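Local structure of mitochondrial enolase superfamily member 1 (4A35) at residues L248-N253 and A269-L274; P273-E278 and L323-I328; P352-A357 and N383-Y388. The protein catalyses the magnesium-dependent dehydration of L-fuconate to 2-keto-3-deoxy-L-fuconate, a step in the breakdown of L-fucose. All coordinates share one frame; numbering follows the deposited sequence.

In the fold
All three contacts belong to the C-terminal barrel domain of this enolase-superfamily enzyme. Contacts 1 and 2 share Pro-273 and Leu-274 and join along neighbouring parallel strands, where Met-250 O and Glu-277 N are 2.7 Å apart in a probable hydrogen bond. Asp-251 of contact 1 and Glu-277 of contact 2 bind the same magnesium ion, and Glu-306 completes its protein ligands. Contact 3 lies next to contact 2, their centres about 9 Å apart, and Leu-326 N stands 2.9 Å from Pro-352 O. It carries His-356, predicted to be an active-site residue, and Glu-387. Lys-221 pairs with both Glu-277 and Glu-387, and so ties contacts 2 and 3 together.

Contact 1: L248-N253 and A269-L274; sequences LMMDAN and AKFKPL. With MG (magnesium ion), chain B.
Met-250 reaches across to Pro-273 and Phe-271 with an extended chain. From CB, CG turns beside the backbone N, opposite the carbonyl carbon (chi1 -65°). Met-250 CG comes to 4.0 Å from Pro-273 CB. Met-250 SD then passes along the proline ring, 3.7 Å from Pro-273 CB. The terminal Met-250 CE meets Phe-271 CB at 3.7 Å, and also touches Pro-273 CG. The methionine runs at about a right angle to the phenylalanine side chain. Cutting this residue back to an alanine would remove SD and CE, which is likely to open a gap beside the Pro-273 ring and leave Phe-271 CB with Leu-248 alone across this contact. Leu-248 CD2 packs at 4.0 Å from Phe-271 CB. The backbones are joined by Leu-274 N, which donates to Leu-248 O at 2.7 Å. Water 1 accepts from Leu-248 N and probably donates to Lys-272 O. Farther along, Asp-251 OD2 binds magnesium at 2.2 Å and pairs with Lys-223. Asp-251 OD1 accepts from Asn-253 N at 3.0 Å, an Asx turn that probably helps hold the carboxylate. Helix 258-268 connects the parallel strands 247-251 and 275-277: a beta-alpha-beta crossover of the enolase-superfamily barrel, with a metal ligand at the strand's C-terminal end.

Contact 2: P273-E278 and L323-I328; sequences PLWIEE and LQFLQI. With MG (magnesium ion), chain B.
The Phe-325 ring carries Trp-275 CE3 over the centre of one face, 3.5 Å above its plane. The two rings are inclined to each other, with planes at 49°. The centroids of the Trp-275 six-membered ring and the Phe-325 ring are 4.8 Å apart. Leu-274 adds a branched end: its CG and CD1 both approach Phe-325 CZ. The amide of Gln-327 is nearly perpendicular to the indole, and Gln-327 NE2 comes to 3.5 Å from Trp-275 CZ2. Trp-275 has CG between the backbone N and the carbonyl carbon (chi1 72°), and this turns the indole along the strand toward Glu-277.

The polar centre of the contact is Glu-277 OE1. Trp-275 NE1 donates to the anti lone pair of Glu-277 OE1 at 3.2 Å, with the oxygen tilted out of the indole plane. Gln-327 NE2 donates to Glu-277 OE1 at 3.0 Å, from above the carboxylate plane. Lys-221 forms a salt bridge to the same oxygen, so three donors grip this oxygen. Glu-277 OE2 binds the magnesium ion at 2.2 Å. Trp-275 and Gln-327 are thus second-shell residues that probably limit the rotation of the metal-bound carboxylate. Glu-278 reaches the metal's surroundings indirectly, as Glu-278 OE1 accepts from the magnesium-bound water 2 at 2.7 Å.

Strand 301-304 lies between strands 275-277 and 325-326 in the parallel sheet, so the contact is made by side chains over the intervening strand. Ala-303 of that strand touches both Trp-275 and Gln-327. Cys-354 also packs on the tryptophan. Helix 335-348 covers Leu-326 and Ile-328.

Contact 3: P352-A357 and N383-Y388; sequences PVCPHA and NRVCEY
Glu-387 swings CG opposite its backbone N (chi1 -178°) and stays extended to reach Ala-357. His-356 takes a similar turn (chi1 166°), and the two side chains run side by side in the same direction. The paired segments run nearly parallel in the C-terminal barrel domain of the enolase superfamily. At one end of the pair, Ala-357 N donates to Glu-387 OE1 at 3.0 Å with an almost straight bond, 169°. The amide comes to the anti side of the Glu-387 carboxylate, tilted out of its plane. Glu-387 OE1 also lies 3.3 Å from His-356 CD2. OE2 is held by Thr-193 and by a salt bridge to Lys-221, so both oxygens have partners. His-356 ND1 is hydrogen-bonded to Asp-329, which probably helps fix the imidazole. His-356, Ala-357 and Glu-387 probably line the substrate site, as in related enzymes.

The backbones meet through Glu-387 N, which donates to Pro-355 O at 3.3 Å. Farther back, Cys-354 CA makes a CH contact to Val-385 O, and Pro-355 CB packs on Cys-386 SG. Val-385 O is buried without a hydrogen-bond partner. At the other end, Pro-352 CA lies over one face of the Arg-384 guanidinium, offset toward its rim. Water 5 sits in the plane at the edge of that group, accepting from Arg-384 NE at 2.7 Å and from Val-353 N at 3.2 Å.

Contact 1: L248-N253 and A269-L274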
loop_
_atom_site.group_PDB
_atom_site.type_symbol
_atom_site.label_atom_id
_atom_site.label_comp_id
_atom_site.label_asym_id
_atom_site.label_seq_id
_atom_site.Cartn_x
_atom_site.Cartn_y
_atom_site.Cartn_z
ATOM N N LEU A 248 16.701 26.055 -6.534
ATOM C CA LEU A 248 15.250 25.931 -6.661
ATOM C C LEU A 248 14.872 24.466 -6.946
ATOM O O LEU A 248 15.412 23.874 -7.878
ATOM C CB LEU A 248 14.725 26.854 -7.785
ATOM C CG LEU A 248 13.197 26.798 -8.033
ATOM C CD1 LEU A 248 12.411 27.306 -6.784
ATOM C CD2 LEU A 248 12.829 27.604 -9.331
ATOM N N MET A 249 13.927 23.894 -6.166
ATOM C CA MET A 249 13.403 22.549 -6.387
ATOM C C MET A 249 11.903 22.640 -6.655
ATOM O O MET A 249 11.226 23.449 -6.027
ATOM C CB MET A 249 13.664 21.605 -5.189
ATOM C CG MET A 249 15.101 21.516 -4.838
ATOM S SD MET A 249 15.474 22.593 -3.402
ATOM C CE MET A 249 16.552 21.488 -2.599
ATOM N N MET A 250 11.398 21.808 -7.540
ATOM C CA MET A 250 9.948 21.742 -7.842
ATOM C C MET A 250 9.350 20.434 -7.322
ATOM O O MET A 250 10.033 19.387 -7.336
ATOM C CB MET A 250 9.697 21.906 -9.344
ATOM C CG MET A 250 10.099 23.313 -9.841
ATOM S SD MET A 250 10.025 23.291 -11.637
ATOM C CE MET A 250 10.613 24.975 -12.055
ATOM N N ASP A 251 8.053 20.463 -6.971
ATOM C CA ASP A 251 7.386 19.292 -6.396
ATOM C C ASP A 251 5.972 19.210 -6.964
ATOM O O ASP A 251 5.173 20.126 -6.762
ATOM C CB ASP A 251 7.378 19.421 -4.849
ATOM C CG ASP A 251 6.808 18.190 -4.134
ATOM O OD1 ASP A 251 6.258 17.299 -4.821
ATOM O OD2 ASP A 251 6.861 18.145 -2.881
ATOM N N ALA A 252 5.706 18.179 -7.770
ATOM C CA ALA A 252 4.412 17.998 -8.438
ATOM C C ALA A 252 3.455 17.136 -7.620
ATOM O O ALA A 252 2.322 16.964 -8.084
ATOM C CB ALA A 252 4.606 17.379 -9.818
ATOM N N ASN A 253 3.903 16.555 -6.461
ATOM C CA ASN A 253 2.987 15.726 -5.612
ATOM C C ASN A 253 2.123 14.731 -6.438
ATOM O O ASN A 253 0.881 14.591 -6.212
ATOM C CB ASN A 253 2.047 16.653 -4.783
ATOM C CG ASN A 253 2.812 17.383 -3.705
ATOM O OD1 ASN A 253 3.234 18.519 -3.906
ATOM N ND2 ASN A 253 3.172 16.682 -2.633
ATOM N N ALA A 269 11.446 24.117 -17.354
ATOM C CA ALA A 269 12.888 23.970 -17.332
ATOM C C ALA A 269 13.631 25.315 -17.380
ATOM O O ALA A 269 14.745 25.400 -16.838
ATOM C CB ALA A 269 13.346 23.077 -18.486
ATOM N N LYS A 270 12.988 26.384 -17.917
ATOM C CA LYS A 270 13.612 27.716 -17.998
ATOM C C LYS A 270 13.961 28.247 -16.592
ATOM O O LYS A 270 14.865 29.050 -16.475
ATOM C CB LYS A 270 12.721 28.718 -18.757
ATOM C CG LYS A 270 11.329 28.972 -18.131
ATOM C CD LYS A 270 10.488 29.845 -19.068
ATOM C CE LYS A 270 9.050 30.007 -18.648
ATOM N NZ LYS A 270 8.292 30.831 -19.652
ATOM N N PHE A 271 13.276 27.762 -15.540
ATOM C CA PHE A 271 13.534 28.213 -14.167
ATOM C C PHE A 271 14.741 27.475 -13.551
ATOM O O PHE A 271 15.131 27.762 -12.414
ATOM C CB PHE A 271 12.261 28.063 -13.296
ATOM C CG PHE A 271 11.117 28.874 -13.872
ATOM C CD1 PHE A 271 11.163 30.272 -13.883
ATOM C CD2 PHE A 271 10.008 28.243 -14.430
ATOM C CE1 PHE A 271 10.118 31.018 -14.439
ATOM C CE2 PHE A 271 8.961 28.983 -14.971
ATOM C CZ PHE A 271 9.019 30.376 -14.974
ATOM N N LYS A 272 15.369 26.574 -14.332
ATOM C CA LYS A 272 16.542 25.787 -13.927
ATOM C C LYS A 272 16.341 25.105 -12.555
ATOM O O LYS A 272 17.165 25.267 -11.624
ATOM C CB LYS A 272 17.849 26.617 -13.926
ATOM C CG LYS A 272 18.097 27.428 -15.211
ATOM C CD LYS A 272 18.197 26.552 -16.436
ATOM C CE LYS A 272 18.776 27.325 -17.614
ATOM N NZ LYS A 272 18.501 26.627 -18.900
ATOM N N PRO A 273 15.285 24.266 -12.441
ATOM C CA PRO A 273 15.096 23.514 -11.177
ATOM C C PRO A 273 16.185 22.437 -10.956
ATOM O O PRO A 273 16.606 21.789 -11.919
ATOM C CB PRO A 273 13.721 22.853 -11.373
ATOM C CG PRO A 273 13.558 22.707 -12.837
ATOM C CD PRO A 273 14.247 23.929 -13.448
ATOM N N LEU A 274 16.684 22.280 -9.719
ATOM C CA LEU A 274 17.643 21.178 -9.443
ATOM C C LEU A 274 16.971 19.796 -9.649
ATOM O O LEU A 274 17.540 18.839 -10.231
ATOM C CB LEU A 274 18.188 21.302 -8.006
ATOM C CG LEU A 274 19.036 20.092 -7.524
ATOM C CD1 LEU A 274 20.364 19.992 -8.334
ATOM C CD2 LEU A 274 19.337 20.199 -6.042
HETATM MG MG MG B . 7.065 16.371 -1.649
HETATM O O HOH W 1 18.304 25.466 -9.001
HETATM O O HOH W 2 6.081 15.447 -3.053
HETATM O O HOH W 3 4.968 16.846 -0.553
HETATM O O HOH W 4 7.453 17.440 -0.050
#

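Contact 2: P273-E278 and L323-I328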
loop_
_atom_site.group_PDB
_atom_site.type_symbol
_atom_site.label_atom_id
_atom_site.label_comp_id
_atom_site.label_asym_id
_atom_site.label_seq_id
_atom_site.Cartn_x
_atom_site.Cartn_y
_atom_site.Cartn_z
ATOM N N PRO A 273 15.285 24.266 -12.441
ATOM C CA PRO A 273 15.096 23.514 -11.177
ATOM C C PRO A 273 16.185 22.437 -10.956
ATOM O O PRO A 273 16.606 21.789 -11.919
ATOM C CB PRO A 273 13.721 22.853 -11.373
ATOM C CG PRO A 273 13.558 22.707 -12.837
ATOM C CD PRO A 273 14.247 23.929 -13.448
ATOM N N LEU A 274 16.684 22.280 -9.719
ATOM C CA LEU A 274 17.643 21.178 -9.443
ATOM C C LEU A 274 16.971 19.796 -9.649
ATOM O O LEU A 274 17.540 18.839 -10.231
ATOM C CB LEU A 274 18.188 21.302 -8.006
ATOM C CG LEU A 274 19.036 20.092 -7.524
ATOM C CD1 LEU A 274 20.364 19.992 -8.334
ATOM C CD2 LEU A 274 19.337 20.199 -6.042
ATOM N N TRP A 275 15.734 19.682 -9.159
ATOM C CA TRP A 275 14.991 18.469 -9.303
ATOM C C TRP A 275 13.503 18.732 -9.458
ATOM O O TRP A 275 12.985 19.828 -9.095
ATOM C CB TRP A 275 15.219 17.497 -8.113
ATOM C CG TRP A 275 14.603 17.834 -6.775
ATOM C CD1 TRP A 275 13.269 17.916 -6.471
ATOM C CD2 TRP A 275 15.300 17.838 -5.518
ATOM N NE1 TRP A 275 13.103 18.103 -5.103
ATOM C CE2 TRP A 275 14.328 18.038 -4.494
ATOM C CE3 TRP A 275 16.669 17.714 -5.157
ATOM C CZ2 TRP A 275 14.672 18.085 -3.131
ATOM C CZ3 TRP A 275 17.008 17.786 -3.811
ATOM C CH2 TRP A 275 16.015 17.939 -2.812
ATOM N N ILE A 276 12.835 17.726 -10.013
ATOM C CA ILE A 276 11.366 17.622 -10.039
ATOM C C ILE A 276 11.019 16.453 -9.117
ATOM O O ILE A 276 11.475 15.304 -9.337
ATOM C CB ILE A 276 10.677 17.515 -11.450
ATOM C CG1 ILE A 276 9.131 17.322 -11.206
ATOM C CG2 ILE A 276 11.206 16.309 -12.281
ATOM C CD1 ILE A 276 8.360 18.624 -10.584
ATOM N N GLU A 277 10.256 16.764 -8.072
ATOM C CA GLU A 277 9.898 15.786 -7.062
ATOM C C GLU A 277 8.487 15.200 -7.355
ATOM O O GLU A 277 7.553 15.940 -7.699
ATOM C CB GLU A 277 9.966 16.468 -5.692
ATOM C CG GLU A 277 9.523 15.599 -4.512
ATOM C CD GLU A 277 9.764 16.341 -3.199
ATOM O OE1 GLU A 277 10.682 17.194 -3.185
ATOM O OE2 GLU A 277 9.140 15.990 -2.166
ATOM N N GLU A 278 8.335 13.861 -7.132
ATOM C CA GLU A 278 7.108 13.112 -7.347
ATOM C C GLU A 278 6.389 13.517 -8.655
ATOM O O GLU A 278 5.222 13.936 -8.618
ATOM C CB GLU A 278 6.166 13.256 -6.145
ATOM C CG GLU A 278 6.690 12.568 -4.902
ATOM C CD GLU A 278 5.513 12.147 -4.054
ATOM O OE1 GLU A 278 4.838 13.052 -3.495
ATOM O OE2 GLU A 278 5.254 10.926 -3.960
ATOM N N LEU A 323 15.821 7.521 -10.188
ATOM C CA LEU A 323 15.804 8.792 -9.443
ATOM C C LEU A 323 17.257 9.304 -9.203
ATOM O O LEU A 323 18.186 8.504 -9.051
ATOM C CB LEU A 323 15.018 8.646 -8.106
ATOM C CG LEU A 323 15.660 7.859 -6.911
ATOM C CD1 LEU A 323 14.649 7.707 -5.759
ATOM C CD2 LEU A 323 16.221 6.466 -7.319
ATOM N N GLN A 324 17.421 10.602 -9.164
ATOM C CA GLN A 324 18.731 11.221 -8.883
ATOM C C GLN A 324 18.840 11.579 -7.388
ATOM O O GLN A 324 19.951 11.779 -6.894
ATOM C CB GLN A 324 18.952 12.478 -9.750
ATOM C CG GLN A 324 19.308 12.160 -11.217
ATOM C CD GLN A 324 18.280 11.291 -11.929
ATOM O OE1 GLN A 324 17.110 11.663 -12.106
ATOM N NE2 GLN A 324 18.677 10.072 -12.302
ATOM N N PHE A 325 17.689 11.727 -6.691
ATOM C CA PHE A 325 17.648 12.096 -5.258
ATOM C C PHE A 325 16.589 11.254 -4.597
ATOM O O PHE A 325 15.441 11.184 -5.085
ATOM C CB PHE A 325 17.297 13.581 -5.073
ATOM C CG PHE A 325 18.167 14.518 -5.889
ATOM C CD1 PHE A 325 17.804 14.873 -7.196
ATOM C CD2 PHE A 325 19.297 15.110 -5.324
ATOM C CE1 PHE A 325 18.562 15.810 -7.925
ATOM C CE2 PHE A 325 20.064 16.030 -6.060
ATOM C CZ PHE A 325 19.696 16.368 -7.358
ATOM N N LEU A 326 16.999 10.552 -3.549
ATOM C CA LEU A 326 16.085 9.602 -2.881
ATOM C C LEU A 326 15.575 10.228 -1.622
ATOM O O LEU A 326 16.348 10.568 -0.737
ATOM C CB LEU A 326 16.857 8.279 -2.639
ATOM C CG LEU A 326 16.000 7.098 -2.118
ATOM C CD1 LEU A 326 16.650 5.763 -2.494
ATOM C CD2 LEU A 326 15.848 7.180 -0.567
ATOM N N GLN A 327 14.238 10.303 -1.490
ATOM C CA GLN A 327 13.675 11.005 -0.336
ATOM C C GLN A 327 13.065 10.046 0.675
ATOM O O GLN A 327 11.906 9.685 0.556
ATOM C CB GLN A 327 12.644 12.035 -0.837
ATOM C CG GLN A 327 13.381 12.972 -1.849
ATOM C CD GLN A 327 12.506 13.900 -2.559
ATOM O OE1 GLN A 327 11.555 13.481 -3.231
ATOM N NE2 GLN A 327 12.838 15.181 -2.453
ATOM N N ILE A 328 13.836 9.732 1.722
ATOM C CA ILE A 328 13.308 8.925 2.809
ATOM C C ILE A 328 12.263 9.720 3.607
ATOM O O ILE A 328 12.244 10.949 3.588
ATOM C CB ILE A 328 14.438 8.422 3.763
ATOM C CG1 ILE A 328 15.173 9.584 4.492
ATOM C CG2 ILE A 328 15.350 7.332 3.066
ATOM C CD1 ILE A 328 16.179 9.137 5.719
HETATM MG MG MG B . 7.065 16.371 -1.649
HETATM O O HOH W 2 6.081 15.447 -3.053
HETATM O O HOH W 3 4.968 16.846 -0.553
HETATM O O HOH W 4 7.453 17.440 -0.050
#

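Contact 3: P352-A357 and N383-Y388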
loop_
_atom_site.group_PDB
_atom_site.type_symbol
_atom_site.label_atom_id
_atom_site.label_comp_id
_atom_site.label_asym_id
_atom_site.label_seq_id
_atom_site.Cartn_x
_atom_site.Cartn_y
_atom_site.Cartn_z
ATOM N N PRO A 352 22.279 9.973 -3.696
ATOM C CA PRO A 352 22.135 10.857 -2.502
ATOM C C PRO A 352 20.740 10.816 -1.909
ATOM O O PRO A 352 19.727 10.771 -2.629
ATOM C CB PRO A 352 22.445 12.264 -3.055
ATOM C CG PRO A 352 22.022 12.204 -4.509
ATOM C CD PRO A 352 22.411 10.775 -4.936
ATOM N N VAL A 353 20.697 10.876 -0.559
ATOM C CA VAL A 353 19.447 10.887 0.185
ATOM C C VAL A 353 19.167 12.351 0.599
ATOM O O VAL A 353 20.018 13.015 1.245
ATOM C CB VAL A 353 19.443 9.910 1.413
ATOM C CG1 VAL A 353 18.167 10.024 2.248
ATOM C CG2 VAL A 353 19.643 8.465 0.967
ATOM N N CYS A 354 17.952 12.810 0.268
ATOM C CA CYS A 354 17.426 14.168 0.589
ATOM C C CYS A 354 16.104 13.988 1.305
ATOM O O CYS A 354 15.048 13.808 0.676
ATOM C CB CYS A 354 17.275 14.999 -0.678
ATOM S SG CYS A 354 18.859 15.386 -1.472
ATOM N N PRO A 355 16.135 13.897 2.641
ATOM C CA PRO A 355 14.902 13.500 3.346
ATOM C C PRO A 355 13.700 14.412 3.102
ATOM O O PRO A 355 13.849 15.634 2.915
ATOM C CB PRO A 355 15.303 13.596 4.831
ATOM C CG PRO A 355 16.756 13.269 4.817
ATOM C CD PRO A 355 17.303 13.947 3.562
ATOM N N HIS A 356 12.509 13.812 3.160
ATOM C CA HIS A 356 11.275 14.549 3.200
ATOM C C HIS A 356 11.044 14.953 4.662
ATOM O O HIS A 356 11.352 14.198 5.601
ATOM C CB HIS A 356 10.091 13.696 2.655
ATOM C CG HIS A 356 8.724 14.241 2.965
ATOM N ND1 HIS A 356 7.921 13.676 3.968
ATOM C CD2 HIS A 356 8.039 15.255 2.391
ATOM C CE1 HIS A 356 6.784 14.362 3.956
ATOM N NE2 HIS A 356 6.798 15.307 3.020
ATOM N N ALA A 357 10.423 16.094 4.855
ATOM C CA ALA A 357 10.096 16.523 6.213
ATOM C C ALA A 357 8.889 17.499 6.192
ATOM O O ALA A 357 8.082 17.446 5.246
ATOM C CB ALA A 357 11.324 17.117 6.892
ATOM N N ASN A 383 25.328 16.760 -3.020
ATOM C CA ASN A 383 23.993 16.498 -3.569
ATOM C C ASN A 383 22.965 16.134 -2.491
ATOM O O ASN A 383 21.868 15.641 -2.835
ATOM C CB ASN A 383 24.050 15.366 -4.615
ATOM C CG ASN A 383 24.897 15.745 -5.803
ATOM O OD1 ASN A 383 24.853 16.875 -6.243
ATOM N ND2 ASN A 383 25.727 14.835 -6.289
ATOM N N ARG A 384 23.272 16.420 -1.194
ATOM C CA ARG A 384 22.348 16.034 -0.113
ATOM C C ARG A 384 21.944 17.266 0.680
ATOM O O ARG A 384 22.746 18.180 0.907
ATOM C CB ARG A 384 22.961 14.971 0.821
ATOM C CG ARG A 384 23.266 13.660 0.081
ATOM C CD ARG A 384 24.313 12.858 0.829
ATOM N NE ARG A 384 24.539 11.525 0.248
ATOM C CZ ARG A 384 25.408 11.216 -0.708
ATOM N NH1 ARG A 384 26.174 12.164 -1.259
ATOM N NH2 ARG A 384 25.540 9.950 -1.109
ATOM N N VAL A 385 20.673 17.270 1.090
ATOM C CA VAL A 385 20.065 18.378 1.830
ATOM C C VAL A 385 18.802 17.842 2.516
ATOM O O VAL A 385 18.142 16.968 1.970
ATOM C CB VAL A 385 19.757 19.552 0.849
ATOM C CG1 VAL A 385 18.673 19.186 -0.171
ATOM C CG2 VAL A 385 19.448 20.856 1.588
ATOM N N CYS A 386 18.438 18.426 3.648
ATOM C CA CYS A 386 17.249 17.974 4.356
ATOM C C CYS A 386 16.129 18.987 4.205
ATOM O O CYS A 386 16.356 20.172 4.421
ATOM C CB CYS A 386 17.561 17.737 5.828
ATOM S SG CYS A 386 16.230 16.865 6.689
ATOM N N GLU A 387 14.907 18.537 3.927
ATOM C CA GLU A 387 13.812 19.496 3.842
ATOM C C GLU A 387 13.529 20.138 5.219
ATOM O O GLU A 387 13.688 19.491 6.262
ATOM C CB GLU A 387 12.552 18.807 3.329
ATOM C CG GLU A 387 11.330 19.711 3.135
ATOM C CD GLU A 387 10.213 19.052 2.339
ATOM O OE1 GLU A 387 10.066 17.805 2.413
ATOM O OE2 GLU A 387 9.477 19.793 1.635
ATOM N N TYR A 388 13.063 21.380 5.204
ATOM C CA TYR A 388 12.603 22.025 6.419
ATOM C C TYR A 388 11.293 22.805 6.138
ATOM O O TYR A 388 11.177 23.471 5.115
ATOM C CB TYR A 388 13.677 22.960 7.025
ATOM C CG TYR A 388 13.190 23.719 8.252
ATOM C CD1 TYR A 388 13.143 23.105 9.506
ATOM C CD2 TYR A 388 12.643 24.992 8.132
ATOM C CE1 TYR A 388 12.667 23.797 10.634
ATOM C CE2 TYR A 388 12.146 25.677 9.238
ATOM C CZ TYR A 388 12.151 25.074 10.482
ATOM O OH TYR A 388 11.666 25.776 11.555
HETATM O O HOH W 5 22.822 9.897 1.588
#